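Local coordinates for endosialidase (Enterobacteria phage phi92, PDB 4HIZ), which hydrolyses internal alpha-2,8 and alpha-2,9 linkages of sialic acid polymers, a step that presumably lets the phage penetrate the capsule of its bacterial host, at residues 41-44 with 50-53; 154-159 with 184-189; 628-633 with 639-644. One frame throughout, in Å; residues are numbered along the deposited sequence. Where two conformers were deposited one is given.

Overall arrangement
The three contacts lie in series along the chain and far apart, with about 48 Å (interactions 1 and 2), 64 Å (2 and 3) and 79 Å (1 and 3) between their centres; interactions 1 and 3 flank the centre of the chain. Interaction 1, in the N-terminal extension, is buried and apolar, a proline and an isoleucine against a phenylalanine. Interaction 2 is small and only partly buried, joining a propeller hairpin to the sheet inserted in its blade through one asparagine. Interaction 3, near the C-terminal end, is the largest and is a backbone-bonded hairpin. Interactions 1 and 3 both touch the second subunit, and 2 and 3 the third.

Interaction 1: 41-44 with 50-53; sequences PDIS and AFVY
Asp42 OD1, set between the Pro41 and Ile43 that touch Phe51, is bonded to the backbone N of His527 of the second subunit and, in one of the two conformers modelled for Ser44, to Ser44 OG at 3.0 Å. In that conformer the hydroxyl approaches from the syn side of the carboxylate but 34° out of its plane. The other oxygen, Asp42 OD2, forms a salt bridge with Lys523 of the second subunit, which holds the carboxylate at both of its oxygens and binds the loop to the trimer interface. Asp42 is also the centre of an inverse gamma turn; its CB is directed away from strand 49-53, while that of Pro41 points toward it.

The contact proper is apolar. Pro41 lays its CG over one face of the Phe51 ring in a CH-pi contact, 3.7 Å from the centroid and 17° off the ring normal. Pro41 CG is displaced from the ring centre toward Phe51 CE1, to which it is 3.6 Å. The CB of Phe51 points toward the loop, and with CG anti to the carbonyl carbon (chi1 -52°) the ring turns its face to Pro41. Ile43 comes obliquely to the CD2-CE2 side of the ring, its CG1 lying 3.9 Å from Phe51 CE2. Phe46 adds an edge-to-face contact to the same ring, and Ile43 itself is packed on Tyr63 and on Phe529 of the second subunit.

Strand 49-53 pairs in parallel with strand 33-36, so residues 41-44 belong to the crossover linking two neighbouring parallel strands. Such a loop, folded back with apolar side chains over its own sheet, belongs here to the N-terminal extension of phage endosialidases, a family grouped with the pectate-lyase-like beta-helices.

Interaction 2: 154-159 with 184-189; sequences CGNRLY and YYRRPT
Tyr184, where the chain leaves the blade for the sheet inserted between its third and fourth strands, receives the tip of a propeller-blade hairpin, the type I' turn from Cys154 to Arg157. Its ring meets Asn156 CB obliquely, with Tyr184 CE2 3.9 Å from that atom. The Tyr184 CG lies between the backbone N and the carbonyl carbon (chi1 71°), which brings the ring to the hairpin, and the OH is fixed by the carbonyl of His208.

Tyr185 opens the short strand 185-186. It bonds through its OH to His261, and its ring meets that of His466 of the third subunit, so this part of the insertion also packs on that subunit.

Arg186 returns to the hairpin, its side chain turned sharply about the CB-CG bond (chi2 -80°) and coming from the opposite direction to Asn156. The amide and guanidinium planes lie 61° apart. Both groups have acceptors in the insertion: Asn156 ND2 donates to Lys207 O and Arg186 NH1 to Lys206 O, while Asn156 OD1 is bonded to the Tyr93 hydroxyl. Asn156 ND2 ends at the edge of the guanidinium, near its plane, 3.4 Å from Arg186 NH2, as two neighbouring donors and not as a hydrogen-bonded pair.

Interaction 3: 628-633 with 639-644; sequences QLYGSN and RAILYA
Gln628 and Ile641 exchange two backbone hydrogen bonds: Gln628 N donates to Ile641 O at 2.9 Å, almost straight, and Ile641 N to Gln628 O at 2.9 Å. A third runs from Tyr630 N to Arg639 O at 2.8 Å; Ser625 OG of the third subunit is bonded to this oxygen and to Tyr630 O. Water 1 lies 2.7 Å from Tyr630 OH and accepts a weak bond from Arg639 NH1 at 3.1 Å, at the edge of the guanidinium. With CG anti to the carbonyl carbon in both residues (chi1 -68° in Tyr630), the two side chains run alongside each other, the Tyr630 ring and the Arg639 guanidinium 23° apart.

These bonds close the antiparallel hairpin of strands 626-630 and 640-643. Residues 640-642 also pair in a parallel ladder with a strand of the third subunit, so the sheet continues across the trimer.

Ile641 CD1 comes up against the phenol end of Tyr630, 3.3 Å from OH, while Arg639 CB meets the same ring obliquely, nearest CD2. Gln628 crosses Tyr643 with its CG 3.6 Å from Tyr643 CE1, its amide turned 35° from the ring and its OE1 taken by Arg610 NE. On the other side of the sheet, Leu629 CD2 packs on Ala640 CB at 3.7 Å.

Interaction 1: 41-44 with 50-53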
ATOM      1  N   PRO A  41     -36.523 -16.364   3.165  1.00 17.41           N
ATOM      2  CA  PRO A  41     -36.021 -17.279   4.186  1.00 18.06           C
ATOM      3  C   PRO A  41     -34.580 -16.908   4.536  1.00 18.01           C
ATOM      4  O   PRO A  41     -34.094 -15.848   4.138  1.00 18.42           O
ATOM      5  CB  PRO A  41     -36.068 -18.624   3.470  1.00 18.12           C
ATOM      6  CG  PRO A  41     -35.680 -18.279   2.044  1.00 18.16           C
ATOM      7  CD  PRO A  41     -36.391 -16.935   1.797  1.00 17.49           C
ATOM      8  N   ASP A  42     -33.908 -17.769   5.280  1.00 17.83           N
ATOM      9  CA  ASP A  42     -32.518 -17.534   5.610  1.00 17.91           C
ATOM     10  C   ASP A  42     -31.680 -17.928   4.386  1.00 17.11           C
ATOM     11  O   ASP A  42     -31.212 -19.059   4.276  1.00 18.53           O
ATOM     12  CB  ASP A  42     -32.154 -18.402   6.810  1.00 17.98           C
ATOM     13  CG  ASP A  42     -30.811 -18.030   7.417  1.00 19.07           C
ATOM     14  OD1 ASP A  42     -30.065 -17.224   6.815  1.00 18.34           O
ATOM     15  OD2 ASP A  42     -30.513 -18.560   8.506  1.00 20.43           O
ATOM     16  N   ILE A  43     -31.508 -16.992   3.460  1.00 15.79           N
ATOM     17  CA  ILE A  43     -30.848 -17.285   2.188  1.00 15.93           C
ATOM     18  C   ILE A  43     -29.433 -17.871   2.333  1.00 17.04           C
ATOM     19  O   ILE A  43     -29.029 -18.740   1.556  1.00 16.22           O
ATOM     20  CB  ILE A  43     -30.911 -16.031   1.284  1.00 15.08           C
ATOM     21  CG1 ILE A  43     -32.363 -15.760   0.909  1.00 16.89           C
ATOM     22  CG2 ILE A  43     -30.088 -16.231  -0.034  1.00 15.25           C
ATOM     23  CD1 ILE A  43     -32.546 -14.403   0.218  1.00 16.42           C
ATOM     24  N   SER A  44     -28.704 -17.459   3.369  1.00 18.32           N
ATOM     25  CA  SER A  44     -27.331 -17.927   3.517  0.51 19.55           C
ATOM     26  C   SER A  44     -27.243 -19.422   3.867  1.00 20.21           C
ATOM     27  O   SER A  44     -26.170 -20.020   3.763  1.00 22.46           O
ATOM     28  CB  SER A  44     -26.600 -17.091   4.561  0.51 20.80           C
ATOM     29  OG  SER A  44     -27.254 -17.212   5.795  0.51 21.43           O
ATOM     30  N   ALA A  50     -33.187 -20.343  -5.585  1.00 14.73           N
ATOM     31  CA  ALA A  50     -33.698 -18.986  -5.764  1.00 15.20           C
ATOM     32  C   ALA A  50     -35.118 -18.873  -5.230  1.00 15.45           C
ATOM     33  O   ALA A  50     -35.848 -19.871  -5.174  1.00 16.48           O
ATOM     34  CB  ALA A  50     -33.655 -18.593  -7.216  1.00 17.45           C
ATOM     35  N   PHE A  51     -35.507 -17.649  -4.868  1.00 15.18           N
ATOM     36  CA  PHE A  51     -36.768 -17.419  -4.163  1.00 15.04           C
ATOM     37  C   PHE A  51     -37.515 -16.273  -4.825  1.00 14.84           C
ATOM     38  O   PHE A  51     -37.004 -15.158  -4.901  1.00 16.03           O
ATOM     39  CB  PHE A  51     -36.482 -17.069  -2.690  1.00 16.08           C
ATOM     40  CG  PHE A  51     -35.571 -18.070  -2.023  1.00 17.70           C
ATOM     41  CD1 PHE A  51     -36.080 -19.248  -1.513  1.00 19.71           C
ATOM     42  CD2 PHE A  51     -34.192 -17.854  -1.964  1.00 18.51           C
ATOM     43  CE1 PHE A  51     -35.229 -20.200  -0.922  1.00 20.86           C
ATOM     44  CE2 PHE A  51     -33.342 -18.802  -1.392  1.00 20.35           C
ATOM     45  CZ  PHE A  51     -33.869 -19.978  -0.876  1.00 20.68           C
ATOM     46  N   VAL A  52     -38.718 -16.545  -5.313  1.00 14.23           N
ATOM     47  CA  VAL A  52     -39.549 -15.477  -5.892  1.00 14.66           C
ATOM     48  C   VAL A  52     -40.390 -14.863  -4.789  1.00 15.40           C
ATOM     49  O   VAL A  52     -41.132 -15.566  -4.077  1.00 16.45           O
ATOM     50  CB  VAL A  52     -40.486 -16.002  -6.974  1.00 15.66           C
ATOM     51  CG1 VAL A  52     -41.267 -14.820  -7.596  1.00 17.00           C
ATOM     52  CG2 VAL A  52     -39.677 -16.756  -8.025  1.00 15.57           C
ATOM     53  N   TYR A  53     -40.290 -13.552  -4.644  1.00 14.78           N
ATOM     54  CA  TYR A  53     -40.861 -12.867  -3.477  1.00 15.36           C
ATOM     55  C   TYR A  53     -41.411 -11.512  -3.916  1.00 15.16           C
ATOM     56  O   TYR A  53     -40.773 -10.800  -4.705  1.00 15.69           O
ATOM     57  CB  TYR A  53     -39.752 -12.673  -2.422  1.00 15.76           C
ATOM     58  CG  TYR A  53     -40.137 -11.766  -1.265  1.00 16.38           C
ATOM     59  CD1 TYR A  53     -41.242 -12.056  -0.467  1.00 18.55           C
ATOM     60  CD2 TYR A  53     -39.378 -10.627  -0.964  1.00 16.48           C
ATOM     61  CE1 TYR A  53     -41.602 -11.207   0.608  1.00 20.35           C
ATOM     62  CE2 TYR A  53     -39.705  -9.791   0.103  1.00 18.57           C
ATOM     63  CZ  TYR A  53     -40.823 -10.079   0.883  1.00 21.69           C
ATOM     64  OH  TYR A  53     -41.150  -9.248   1.929  1.00 24.82           O
TER

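Interaction 2: 154-159 with 184-189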
ATOM      1  N   CYS A 154     -12.180   0.848 -31.705  1.00 11.62           N
ATOM      2  CA  CYS A 154     -12.622   0.559 -33.061  1.00 13.19           C
ATOM      3  C   CYS A 154     -11.381   0.540 -33.928  1.00 13.60           C
ATOM      4  O   CYS A 154     -10.590   1.479 -33.895  1.00 14.15           O
ATOM      5  CB  CYS A 154     -13.589   1.652 -33.532  1.00 13.32           C
ATOM      6  SG  CYS A 154     -14.261   1.269 -35.196  1.00 15.39           S
ATOM      7  N   GLY A 155     -11.212  -0.523 -34.707  1.00 13.95           N
ATOM      8  CA  GLY A 155     -10.111  -0.569 -35.664  1.00 14.64           C
ATOM      9  C   GLY A 155      -8.741  -0.323 -35.036  1.00 14.09           C
ATOM     10  O   GLY A 155      -7.933   0.466 -35.560  1.00 15.23           O
ATOM     11  N   ASN A 156      -8.477  -0.997 -33.916  1.00 12.69           N
ATOM     12  CA  ASN A 156      -7.218  -0.827 -33.169  1.00 12.62           C
ATOM     13  C   ASN A 156      -6.898   0.599 -32.700  1.00 12.52           C
ATOM     14  O   ASN A 156      -5.735   0.913 -32.436  1.00 13.93           O
ATOM     15  CB  ASN A 156      -6.035  -1.447 -33.960  1.00 13.25           C
ATOM     16  CG  ASN A 156      -6.212  -2.929 -34.117  1.00 14.48           C
ATOM     17  OD1 ASN A 156      -6.511  -3.622 -33.124  1.00 15.71           O
ATOM     18  ND2 ASN A 156      -6.077  -3.445 -35.354  1.00 14.46           N
ATOM     19  N   ARG A 157      -7.922   1.445 -32.568  1.00 11.69           N
ATOM     20  CA  ARG A 157      -7.747   2.732 -31.904  1.00 12.51           C
ATOM     21  C   ARG A 157      -8.707   2.852 -30.723  1.00 12.37           C
ATOM     22  O   ARG A 157      -9.847   2.343 -30.772  1.00 13.16           O
ATOM     23  CB  ARG A 157      -8.068   3.888 -32.864  1.00 12.56           C
ATOM     24  CG  ARG A 157      -7.173   3.927 -34.128  1.00 12.39           C
ATOM     25  CD  ARG A 157      -7.431   5.201 -34.987  1.00 12.95           C
ATOM     26  NE  ARG A 157      -7.136   6.424 -34.241  1.00 13.63           N
ATOM     27  CZ  ARG A 157      -5.918   6.943 -34.073  1.00 14.71           C
ATOM     28  NH1 ARG A 157      -4.850   6.366 -34.618  1.00 14.71           N
ATOM     29  NH2 ARG A 157      -5.767   8.071 -33.385  1.00 15.20           N
ATOM     30  N   LEU A 158      -8.273   3.576 -29.694  1.00 10.70           N
ATOM     31  CA  LEU A 158      -9.181   3.999 -28.633  1.00 11.64           C
ATOM     32  C   LEU A 158      -9.978   5.214 -29.094  1.00 12.30           C
ATOM     33  O   LEU A 158      -9.405   6.181 -29.591  1.00 13.53           O
ATOM     34  CB  LEU A 158      -8.337   4.422 -27.433  1.00 11.94           C
ATOM     35  CG  LEU A 158      -9.133   4.757 -26.163  1.00 14.34           C
ATOM     36  CD1 LEU A 158      -9.915   3.512 -25.609  1.00 15.16           C
ATOM     37  CD2 LEU A 158      -8.212   5.353 -25.043  1.00 15.07           C
ATOM     38  N   TYR A 159     -11.291   5.192 -28.895  1.00 11.59           N
ATOM     39  CA  TYR A 159     -12.124   6.348 -29.174  1.00 11.73           C
ATOM     40  C   TYR A 159     -12.858   6.734 -27.903  1.00 11.97           C
ATOM     41  O   TYR A 159     -13.316   5.870 -27.178  1.00 12.94           O
ATOM     42  CB  TYR A 159     -13.150   6.019 -30.274  1.00 12.58           C
ATOM     43  CG  TYR A 159     -12.553   6.135 -31.657  1.00 13.53           C
ATOM     44  CD1 TYR A 159     -12.486   7.377 -32.311  1.00 13.49           C
ATOM     45  CD2 TYR A 159     -12.008   5.017 -32.292  1.00 14.00           C
ATOM     46  CE1 TYR A 159     -11.879   7.489 -33.595  1.00 13.53           C
ATOM     47  CE2 TYR A 159     -11.411   5.112 -33.581  1.00 14.69           C
ATOM     48  CZ  TYR A 159     -11.339   6.344 -34.198  1.00 14.55           C
ATOM     49  OH  TYR A 159     -10.759   6.449 -35.433  1.00 15.55           O
ATOM     50  N   TYR A 184      -0.509  -1.909 -28.640  1.00 12.37           N
ATOM     51  CA  TYR A 184      -0.578  -3.260 -29.183  1.00 12.19           C
ATOM     52  C   TYR A 184       0.763  -3.686 -29.693  1.00 11.73           C
ATOM     53  O   TYR A 184       1.662  -2.837 -29.910  1.00 12.26           O
ATOM     54  CB  TYR A 184      -1.690  -3.424 -30.256  1.00 12.56           C
ATOM     55  CG  TYR A 184      -1.494  -2.753 -31.630  1.00 12.54           C
ATOM     56  CD1 TYR A 184      -0.542  -3.243 -32.530  1.00 12.90           C
ATOM     57  CD2 TYR A 184      -2.311  -1.696 -32.037  1.00 12.58           C
ATOM     58  CE1 TYR A 184      -0.402  -2.688 -33.780  1.00 13.60           C
ATOM     59  CE2 TYR A 184      -2.181  -1.136 -33.304  1.00 12.22           C
ATOM     60  CZ  TYR A 184      -1.198  -1.630 -34.153  1.00 12.82           C
ATOM     61  OH  TYR A 184      -1.026  -1.094 -35.433  1.00 13.62           O
ATOM     62  N   TYR A 185       0.903  -5.000 -29.866  1.00 11.62           N
ATOM     63  CA  TYR A 185       2.148  -5.627 -30.309  1.00 11.73           C
ATOM     64  C   TYR A 185       1.824  -6.528 -31.506  1.00 12.99           C
ATOM     65  O   TYR A 185       0.762  -7.167 -31.546  1.00 13.91           O
ATOM     66  CB  TYR A 185       2.665  -6.520 -29.141  1.00 11.63           C
ATOM     67  CG  TYR A 185       3.713  -7.496 -29.565  1.00 13.51           C
ATOM     68  CD1 TYR A 185       4.991  -7.062 -29.911  1.00 13.98           C
ATOM     69  CD2 TYR A 185       3.432  -8.864 -29.639  1.00 14.43           C
ATOM     70  CE1 TYR A 185       5.974  -7.976 -30.312  1.00 14.55           C
ATOM     71  CE2 TYR A 185       4.415  -9.785 -30.070  1.00 14.66           C
ATOM     72  CZ  TYR A 185       5.672  -9.335 -30.387  1.00 15.62           C
ATOM     73  OH  TYR A 185       6.638 -10.246 -30.792  1.00 16.90           O
ATOM     74  N   ARG A 186       2.723  -6.583 -32.488  1.00 12.85           N
ATOM     75  CA  ARG A 186       2.576  -7.515 -33.609  1.00 12.84           C
ATOM     76  C   ARG A 186       3.925  -8.153 -33.870  1.00 13.75           C
ATOM     77  O   ARG A 186       4.979  -7.513 -33.637  1.00 14.13           O
ATOM     78  CB  ARG A 186       2.203  -6.752 -34.899  1.00 13.77           C
ATOM     79  CG  ARG A 186       0.954  -5.926 -34.796  1.00 15.52           C
ATOM     80  CD  ARG A 186      -0.302  -6.776 -34.937  1.00 18.46           C
ATOM     81  NE  ARG A 186      -1.480  -5.901 -35.103  1.00 20.23           N
ATOM     82  CZ  ARG A 186      -1.941  -5.421 -36.273  1.00 20.66           C
ATOM     83  NH1 ARG A 186      -1.383  -5.749 -37.442  1.00 21.85           N
ATOM     84  NH2 ARG A 186      -3.012  -4.609 -36.289  1.00 21.09           N
ATOM     85  N   ARG A 187       3.905  -9.388 -34.377  1.00 14.33           N
ATOM     86  CA  ARG A 187       5.116 -10.068 -34.815  0.63 14.94           C
ATOM     87  C   ARG A 187       4.963 -10.483 -36.283  1.00 16.57           C
ATOM     88  O   ARG A 187       4.617 -11.625 -36.578  1.00 16.97           O
ATOM     89  CB  ARG A 187       5.325 -11.290 -33.942  0.63 14.45           C
ATOM     90  CG  ARG A 187       6.681 -11.956 -34.143  0.63 15.19           C
ATOM     91  CD  ARG A 187       6.804 -13.116 -33.250  0.63 16.01           C
ATOM     92  NE  ARG A 187       7.979 -13.915 -33.590  0.63 17.70           N
ATOM     93  CZ  ARG A 187       7.933 -15.133 -34.137  0.63 20.30           C
ATOM     94  NH1 ARG A 187       9.053 -15.774 -34.395  0.63 23.39           N
ATOM     95  NH2 ARG A 187       6.773 -15.716 -34.420  0.63 19.82           N
ATOM     96  N   PRO A 188       5.189  -9.541 -37.214  1.00 17.51           N
ATOM     97  CA  PRO A 188       4.915  -9.804 -38.626  1.00 17.42           C
ATOM     98  C   PRO A 188       6.094 -10.464 -39.301  1.00 17.58           C
ATOM     99  O   PRO A 188       7.176 -10.531 -38.727  1.00 18.09           O
ATOM    100  CB  PRO A 188       4.689  -8.388 -39.220  1.00 18.00           C
ATOM    101  CG  PRO A 188       4.741  -7.427 -38.016  1.00 18.74           C
ATOM    102  CD  PRO A 188       5.557  -8.136 -36.991  1.00 18.69           C
ATOM    103  N   THR A 189       5.873 -10.953 -40.517  1.00 17.44           N
ATOM    104  CA  THR A 189       6.967 -11.409 -41.362  1.00 17.79           C
ATOM    105  C   THR A 189       6.960 -10.613 -42.666  1.00 17.48           C
ATOM    106  O   THR A 189       5.930 -10.501 -43.320  1.00 18.24           O
ATOM    107  CB  THR A 189       6.826 -12.916 -41.652  1.00 19.74           C
ATOM    108  OG1 THR A 189       6.823 -13.668 -40.414  1.00 20.09           O
ATOM    109  CG2 THR A 189       7.952 -13.407 -42.580  1.00 20.40           C
TER

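Interaction 3: 628-633 with 639-644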
ATOM      1  N   GLN A 628      24.987  32.723   7.983  1.00 11.22           N
ATOM      2  CA  GLN A 628      23.906  32.645   8.966  1.00 10.73           C
ATOM      3  C   GLN A 628      22.992  33.855   8.777  1.00 11.31           C
ATOM      4  O   GLN A 628      23.444  35.021   8.771  1.00 12.31           O
ATOM      5  CB  GLN A 628      24.452  32.608  10.417  1.00 11.10           C
ATOM      6  CG  GLN A 628      25.345  31.352  10.653  1.00 12.63           C
ATOM      7  CD  GLN A 628      25.377  30.931  12.105  1.00 14.56           C
ATOM      8  OE1 GLN A 628      24.442  31.176  12.852  1.00 15.28           O
ATOM      9  NE2 GLN A 628      26.448  30.251  12.495  1.00 15.80           N
ATOM     10  N   LEU A 629      21.707  33.577   8.622  1.00 10.77           N
ATOM     11  CA  LEU A 629      20.713  34.640   8.475  1.00 11.36           C
ATOM     12  C   LEU A 629      19.854  34.573   9.733  1.00 11.46           C
ATOM     13  O   LEU A 629      19.175  33.560   9.955  1.00 11.20           O
ATOM     14  CB  LEU A 629      19.846  34.352   7.234  1.00 11.55           C
ATOM     15  CG  LEU A 629      20.630  34.372   5.917  1.00 13.08           C
ATOM     16  CD1 LEU A 629      19.767  33.882   4.694  1.00 14.08           C
ATOM     17  CD2 LEU A 629      21.258  35.743   5.678  1.00 14.76           C
ATOM     18  N   TYR A 630      19.906  35.607  10.581  1.00 11.27           N
ATOM     19  CA  TYR A 630      19.132  35.580  11.826  1.00 11.83           C
ATOM     20  C   TYR A 630      17.693  36.054  11.607  1.00 13.12           C
ATOM     21  O   TYR A 630      17.453  36.947  10.802  1.00 14.30           O
ATOM     22  CB  TYR A 630      19.777  36.491  12.887  1.00 12.74           C
ATOM     23  CG  TYR A 630      21.120  36.065  13.455  1.00 14.33           C
ATOM     24  CD1 TYR A 630      21.810  34.957  12.991  1.00 15.10           C
ATOM     25  CD2 TYR A 630      21.691  36.802  14.477  1.00 15.80           C
ATOM     26  CE1 TYR A 630      23.063  34.577  13.567  1.00 15.11           C
ATOM     27  CE2 TYR A 630      22.909  36.470  15.037  1.00 17.27           C
ATOM     28  CZ  TYR A 630      23.600  35.352  14.589  1.00 15.97           C
ATOM     29  OH  TYR A 630      24.827  35.034  15.171  1.00 17.00           O
ATOM     30  N   GLY A 631      16.750  35.437  12.306  1.00 12.05           N
ATOM     31  CA  GLY A 631      15.349  35.830  12.245  1.00 11.89           C
ATOM     32  C   GLY A 631      15.054  37.008  13.164  1.00 12.97           C
ATOM     33  O   GLY A 631      15.884  37.432  13.989  1.00 13.87           O
ATOM     34  N   SER A 632      13.824  37.490  13.057  1.00 13.73           N
ATOM     35  CA  SER A 632      13.339  38.592  13.887  1.00 14.50           C
ATOM     36  C   SER A 632      13.201  38.224  15.363  1.00 14.92           C
ATOM     37  O   SER A 632      13.146  39.121  16.230  1.00 16.22           O
ATOM     38  CB  SER A 632      12.000  39.076  13.320  1.00 16.36           C
ATOM     39  OG  SER A 632      11.018  38.047  13.407  1.00 17.28           O
ATOM     40  N   ASN A 633      13.135  36.927  15.655  1.00 13.34           N
ATOM     41  CA  ASN A 633      13.021  36.499  17.065  1.00 14.06           C
ATOM     42  C   ASN A 633      14.367  36.254  17.722  1.00 14.47           C
ATOM     43  O   ASN A 633      14.431  36.052  18.930  1.00 16.33           O
ATOM     44  CB  ASN A 633      12.178  35.230  17.191  1.00 15.63           C
ATOM     45  CG  ASN A 633      10.752  35.454  16.810  1.00 17.73           C
ATOM     46  OD1 ASN A 633       9.968  35.886  17.629  1.00 22.10           O
ATOM     47  ND2 ASN A 633      10.404  35.185  15.561  1.00 17.40           N
ATOM     48  N   ARG A 639      20.201  40.123  11.870  1.00 14.21           N
ATOM     49  CA  ARG A 639      21.596  40.174  11.390  1.00 15.00           C
ATOM     50  C   ARG A 639      21.852  39.121  10.313  1.00 13.52           C
ATOM     51  O   ARG A 639      21.194  38.091  10.262  1.00 13.51           O
ATOM     52  CB  ARG A 639      22.588  39.839  12.499  1.00 18.23           C
ATOM     53  CG  ARG A 639      22.626  40.807  13.655  1.00 22.71           C
ATOM     54  CD  ARG A 639      23.768  40.406  14.586  1.00 27.38           C
ATOM     55  NE  ARG A 639      24.075  41.473  15.514  1.00 31.13           N
ATOM     56  CZ  ARG A 639      24.927  41.344  16.518  1.00 33.17           C
ATOM     57  NH1 ARG A 639      25.546  40.181  16.721  1.00 35.51           N
ATOM     58  NH2 ARG A 639      25.148  42.366  17.330  1.00 32.76           N
ATOM     59  N   ALA A 640      22.836  39.380   9.477  1.00 12.54           N
ATOM     60  CA  ALA A 640      23.371  38.319   8.621  1.00 12.15           C
ATOM     61  C   ALA A 640      24.867  38.279   8.862  1.00 12.40           C
ATOM     62  O   ALA A 640      25.509  39.332   8.945  1.00 13.01           O
ATOM     63  CB  ALA A 640      23.103  38.647   7.159  1.00 12.11           C
ATOM     64  N   ILE A 641      25.435  37.071   9.011  1.00 12.42           N
ATOM     65  CA  ILE A 641      26.860  36.970   9.229  1.00 13.07           C
ATOM     66  C   ILE A 641      27.446  35.916   8.308  1.00 12.56           C
ATOM     67  O   ILE A 641      26.956  34.774   8.256  1.00 12.43           O
ATOM     68  CB  ILE A 641      27.179  36.550  10.693  1.00 14.51           C
ATOM     69  CG1 ILE A 641      26.450  37.464  11.676  1.00 18.68           C
ATOM     70  CG2 ILE A 641      28.693  36.574  10.955  1.00 13.62           C
ATOM     71  CD1 ILE A 641      26.516  36.946  13.110  1.00 23.04           C
ATOM     72  N   LEU A 642      28.497  36.308   7.585  1.00 12.09           N
ATOM     73  CA  LEU A 642      29.194  35.398   6.677  1.00 11.38           C
ATOM     74  C   LEU A 642      30.485  34.929   7.362  1.00 12.22           C
ATOM     75  O   LEU A 642      31.267  35.755   7.831  1.00 13.14           O
ATOM     76  CB  LEU A 642      29.501  36.126   5.345  1.00 12.55           C
ATOM     77  CG  LEU A 642      30.317  35.302   4.325  1.00 15.11           C
ATOM     78  CD1 LEU A 642      29.541  34.092   3.830  1.00 16.50           C
ATOM     79  CD2 LEU A 642      30.622  36.215   3.149  1.00 16.23           C
ATOM     80  N   TYR A 643      30.677  33.608   7.434  1.00 11.86           N
ATOM     81  CA  TYR A 643      31.873  33.003   8.035  1.00 12.65           C
ATOM     82  C   TYR A 643      32.657  32.323   6.922  1.00 13.19           C
ATOM     83  O   TYR A 643      32.159  31.389   6.297  1.00 14.46           O
ATOM     84  CB  TYR A 643      31.468  31.922   9.043  1.00 13.85           C
ATOM     85  CG  TYR A 643      30.619  32.436  10.191  1.00 16.53           C
ATOM     86  CD1 TYR A 643      29.249  32.655  10.036  1.00 17.81           C
ATOM     87  CD2 TYR A 643      31.182  32.690  11.427  1.00 21.26           C
ATOM     88  CE1 TYR A 643      28.470  33.130  11.096  1.00 21.25           C
ATOM     89  CE2 TYR A 643      30.403  33.181  12.496  1.00 24.55           C
ATOM     90  CZ  TYR A 643      29.065  33.365  12.328  1.00 26.88           C
ATOM     91  OH  TYR A 643      28.303  33.852  13.383  1.00 33.42           O
ATOM     92  N   ALA A 644      33.852  32.804   6.627  1.00 12.28           N
ATOM     93  CA  ALA A 644      34.599  32.235   5.494  1.00 12.62           C
ATOM     94  C   ALA A 644      36.081  32.199   5.859  1.00 13.07           C
ATOM     95  O   ALA A 644      36.818  33.082   5.454  1.00 12.87           O
ATOM     96  CB  ALA A 644      34.360  33.084   4.201  1.00 13.23           C
TER
HETATM   97  O   HOH W   1      26.005  37.154  16.458  1.00 28.55           O